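Local coordinates for protein dihydropteroate synthase (Stenotrophomonas maltophilia, PDB 7L6P) that probably catalyses the condensation of para-aminobenzoate with 6-hydroxymethyl-7,8-dihydropterin diphosphate to 7,8-dihydropteroate, a magnesium-dependent step of folate biosynthesis, at residues D129-G132 with L133-E136; G204-T207 with A208-M211. All coordinates share one frame; numbering follows the deposited sequence.

Contact 1: residues D129-G132 with L133-E136; sequences DIYG and LRQE
Arg134 CB sits over the centre of one face of the Tyr131 ring, a CH-pi contact 3.8 Å from the centroid, while Gln135 CB lies in plane at the ring's edge, 3.9 Å from Tyr131 CD2. The Arg134 guanidinium has Tyr131 CE1 over one of its own faces and Tyr131 O at its edge; the ring and guanidinium planes are 45° apart, so the two groups overlap at a slant. They meet where the loop after strand 126-129 of the TIM barrel makes two overlapping beta turns, type I from Asp129 to Gly132 and type I' from Tyr131 to Arg134. Arg134 is bent at chi3 (-64°), which brings NE back to the turn: Arg134 NE donates to Tyr131 O at 3.0 Å, nearly straight at 171°, and Arg134 N reaches the same oxygen at 3.2 Å from the opposite face of its carbonyl plane. Farther along the guanidinium, Arg134 NH2 bonds to Met154 O. On the barrel side Leu133 packs on Val149 and Leu151. The Asp129 carboxylate faces the backbone of the first turn: in an Asx turn Asp129 OD1 accepts from Tyr131 N at 2.7 Å, from above the carboxylate plane.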
loop_
_atom_site.group_PDB
_atom_site.type_symbol
_atom_site.label_atom_id
_atom_site.label_comp_id
_atom_site.label_asym_id
_atom_site.label_seq_id
_atom_site.Cartn_x
_atom_site.Cartn_y
_atom_site.Cartn_z
ATOM N N ASP A 129 -1.210 -23.954 10.392
ATOM C CA ASP A 129 -1.467 -25.210 9.675
ATOM C C ASP A 129 -2.176 -24.956 8.347
ATOM O O ASP A 129 -3.355 -24.581 8.329
ATOM C CB ASP A 129 -2.289 -26.160 10.543
ATOM C CG ASP A 129 -2.575 -27.499 9.846
ATOM O OD1 ASP A 129 -2.027 -27.784 8.748
ATOM O OD2 ASP A 129 -3.357 -28.275 10.410
ATOM N N ILE A 130 -1.477 -25.219 7.235
ATOM C CA ILE A 130 -2.095 -25.078 5.916
ATOM C C ILE A 130 -3.258 -26.056 5.721
ATOM O O ILE A 130 -4.141 -25.811 4.890
ATOM C CB ILE A 130 -1.060 -25.279 4.784
ATOM C CG1 ILE A 130 -0.468 -26.688 4.812
ATOM C CG2 ILE A 130 0.054 -24.248 4.843
ATOM C CD1 ILE A 130 0.242 -27.057 3.495
ATOM N N TYR A 131 -3.259 -27.189 6.433
ATOM C CA TYR A 131 -4.237 -28.258 6.229
ATOM C C TYR A 131 -5.441 -28.167 7.155
ATOM O O TYR A 131 -6.321 -29.040 7.092
ATOM C CB TYR A 131 -3.581 -29.638 6.398
ATOM C CG TYR A 131 -4.236 -30.744 5.585
ATOM C CD1 TYR A 131 -5.052 -30.444 4.498
ATOM C CD2 TYR A 131 -4.055 -32.087 5.918
ATOM C CE1 TYR A 131 -5.654 -31.457 3.744
ATOM C CE2 TYR A 131 -4.667 -33.111 5.176
ATOM C CZ TYR A 131 -5.462 -32.785 4.086
ATOM O OH TYR A 131 -6.067 -33.775 3.335
ATOM N N GLY A 132 -5.470 -27.194 8.060
ATOM C CA GLY A 132 -6.615 -27.029 8.945
ATOM C C GLY A 132 -6.801 -28.159 9.929
ATOM O O GLY A 132 -7.943 -28.572 10.175
ATOM N N LEU A 133 -5.709 -28.672 10.496
ATOM C CA LEU A 133 -5.741 -29.804 11.421
ATOM C C LEU A 133 -6.400 -31.040 10.806
ATOM O O LEU A 133 -6.931 -31.873 11.533
ATOM C CB LEU A 133 -6.435 -29.433 12.747
ATOM C CG LEU A 133 -5.844 -28.263 13.549
ATOM C CD1 LEU A 133 -6.626 -27.975 14.821
ATOM C CD2 LEU A 133 -4.374 -28.505 13.884
ATOM N N ARG A 134 -6.432 -31.161 9.476
ATOM C CA ARG A 134 -7.032 -32.333 8.858
ATOM C C ARG A 134 -6.072 -33.500 8.714
ATOM O O ARG A 134 -6.510 -34.586 8.353
ATOM C CB ARG A 134 -7.594 -31.994 7.474
ATOM C CG ARG A 134 -8.974 -31.372 7.495
ATOM C CD ARG A 134 -9.427 -31.102 6.081
ATOM N NE ARG A 134 -8.582 -30.117 5.399
ATOM C CZ ARG A 134 -8.710 -29.796 4.119
ATOM N NH1 ARG A 134 -9.602 -30.390 3.348
ATOM N NH2 ARG A 134 -7.917 -28.861 3.595
ATOM N N GLN A 135 -4.784 -33.312 8.948
ATOM C CA GLN A 135 -3.873 -34.441 8.872
ATOM C C GLN A 135 -4.178 -35.395 10.012
ATOM O O GLN A 135 -4.567 -34.974 11.099
ATOM C CB GLN A 135 -2.419 -33.964 8.932
ATOM C CG GLN A 135 -1.373 -35.011 8.573
ATOM C CD GLN A 135 -1.535 -35.531 7.165
ATOM O OE1 GLN A 135 -1.603 -34.761 6.214
ATOM N NE2 GLN A 135 -1.627 -36.844 7.027
ATOM N N GLU A 136 -3.999 -36.692 9.762
ATOM C CA GLU A 136 -4.359 -37.712 10.743
ATOM C C GLU A 136 -3.637 -37.448 12.061
ATOM O O GLU A 136 -2.411 -37.322 12.082
ATOM C CB GLU A 136 -3.994 -39.093 10.188
ATOM C CG GLU A 136 -4.412 -40.256 11.042
ATOM C CD GLU A 136 -5.923 -40.396 11.116
ATOM O OE1 GLU A 136 -6.601 -40.105 10.098
ATOM O OE2 GLU A 136 -6.429 -40.780 12.199
#

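Contact 2: residues G204-T207 with A208-M211; sequences GKTT and AHNM
Thr206 and His209 grip each other at the start of helix 207-215 as a capping box. Thr206, the N-cap residue, accepts from His209 N through OG1 at 3.0 Å with an angle of 167°, and His209 ND1 accepts a hydrogen bond from Thr206 N in return, also at 3.0 Å. That second donor stands 36° out of the imidazole plane, so the ring is met obliquely. With chi1 of 66°, Thr206 OG1 falls between its own backbone N and carbonyl carbon, turned toward the first turn of the helix and lying over one face of the His209 ring, offset toward the rim. Thr206 CG2 touches the same ring at CE1, and Lys205 CA lies in plane at its edge, 3.7 Å from ND1. Behind the cap the regular helical bonds begin: Asn210 N to Thr206 O and Met211 N to Thr207 O, both 2.9 Å long.

The next shell ties the segment to its surroundings. Asn210 OD1 rests 3.5 Å from Lys205 CB but takes its hydrogen bond from Gly202 N, while Lys205 NZ turns away to Gly200 O, Phe203 O, Leu199 O and His153 ND1. Tyr167 meets the His209 ring edge-to-face, Thr207 OG1 bonds to Glu239, and Met211 packs on Ala285 of the second subunit. The bond from Thr206 N is consistent with His209 ND1 carrying no proton, which would leave any ring proton on NE2, and the reciprocal pair satisfies two amides near the helix start with side chains.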
loop_
_atom_site.group_PDB
_atom_site.type_symbol
_atom_site.label_atom_id
_atom_site.label_comp_id
_atom_site.label_asym_id
_atom_site.label_seq_id
_atom_site.Cartn_x
_atom_site.Cartn_y
_atom_site.Cartn_z
ATOM N N GLY A 204 -5.252 -23.513 -3.775
ATOM C CA GLY A 204 -6.422 -24.005 -4.467
ATOM C C GLY A 204 -7.319 -22.871 -4.897
ATOM O O GLY A 204 -8.547 -23.005 -4.834
ATOM N N LYS A 205 -6.734 -21.765 -5.380
ATOM C CA LYS A 205 -7.510 -20.591 -5.755
ATOM C C LYS A 205 -6.891 -19.888 -6.951
ATOM O O LYS A 205 -5.678 -19.673 -6.998
ATOM C CB LYS A 205 -7.610 -19.609 -4.582
ATOM C CG LYS A 205 -8.564 -20.069 -3.498
ATOM C CD LYS A 205 -8.060 -19.667 -2.123
ATOM C CE LYS A 205 -8.807 -20.415 -1.028
ATOM N NZ LYS A 205 -7.874 -21.166 -0.143
ATOM N N THR A 206 -7.736 -19.504 -7.902
ATOM C CA THR A 206 -7.287 -18.620 -8.962
ATOM C C THR A 206 -7.065 -17.209 -8.422
ATOM O O THR A 206 -7.431 -16.872 -7.283
ATOM C CB THR A 206 -8.315 -18.552 -10.091
ATOM O OG1 THR A 206 -9.517 -17.930 -9.595
ATOM C CG2 THR A 206 -8.597 -19.902 -10.685
ATOM N N THR A 207 -6.466 -16.355 -9.260
ATOM C CA THR A 207 -6.365 -14.952 -8.870
ATOM C C THR A 207 -7.750 -14.361 -8.634
ATOM O O THR A 207 -7.949 -13.592 -7.687
ATOM C CB THR A 207 -5.608 -14.147 -9.924
ATOM O OG1 THR A 207 -4.270 -14.634 -10.023
ATOM C CG2 THR A 207 -5.595 -12.658 -9.565
ATOM N N ALA A 208 -8.730 -14.747 -9.453
ATOM C CA ALA A 208 -10.097 -14.256 -9.285
ATOM C C ALA A 208 -10.671 -14.691 -7.943
ATOM O O ALA A 208 -11.298 -13.894 -7.242
ATOM C CB ALA A 208 -10.987 -14.747 -10.434
ATOM N N HIS A 209 -10.481 -15.965 -7.580
ATOM C CA HIS A 209 -10.936 -16.438 -6.278
ATOM C C HIS A 209 -10.290 -15.628 -5.167
ATOM O O HIS A 209 -10.959 -15.264 -4.186
ATOM C CB HIS A 209 -10.622 -17.926 -6.095
ATOM C CG HIS A 209 -11.268 -18.811 -7.116
ATOM N ND1 HIS A 209 -10.669 -19.961 -7.588
ATOM C CD2 HIS A 209 -12.449 -18.709 -7.767
ATOM C CE1 HIS A 209 -11.463 -20.538 -8.475
ATOM N NE2 HIS A 209 -12.550 -19.796 -8.604
ATOM N N ASN A 210 -8.983 -15.348 -5.296
ATOM C CA ASN A 210 -8.274 -14.605 -4.257
ATOM C C ASN A 210 -8.846 -13.202 -4.092
ATOM O O ASN A 210 -9.014 -12.722 -2.965
ATOM C CB ASN A 210 -6.780 -14.520 -4.567
ATOM C CG ASN A 210 -6.052 -15.797 -4.239
ATOM O OD1 ASN A 210 -6.437 -16.545 -3.329
ATOM N ND2 ASN A 210 -4.960 -16.039 -4.948
ATOM N N MET A 211 -9.112 -12.518 -5.202
ATOM C CA MET A 211 -9.630 -11.161 -5.130
ATOM C C MET A 211 -11.051 -11.134 -4.572
ATOM O O MET A 211 -11.425 -10.198 -3.858
ATOM C CB MET A 211 -9.565 -10.504 -6.509
ATOM C CG MET A 211 -8.119 -10.206 -7.003
ATOM S SD MET A 211 -7.093 -9.192 -5.896
ATOM C CE MET A 211 -6.141 -10.448 -5.038
#

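How the contacts relate
Both contacts are local and belong to connections that follow strands of the same eight-stranded barrel: contact 1 comes after strand 126-129 and leads to helix 138-145, contact 2 after strand 195-198 and opens helix 207-215. Their centres are 21 Å apart and the nearest atoms about 8 Å, so they do not touch. Each is partly buried, mixing buried and more exposed residues, with contact 1 nearer the centre of the chain. Contact 1 has no regular helix; an aspartate and a backbone carbonyl tie up its turns, and an arginine covers a tyrosine ring. Contact 2 depends on a helix start, where side chains cap backbone amides, and it alone reaches the second subunit.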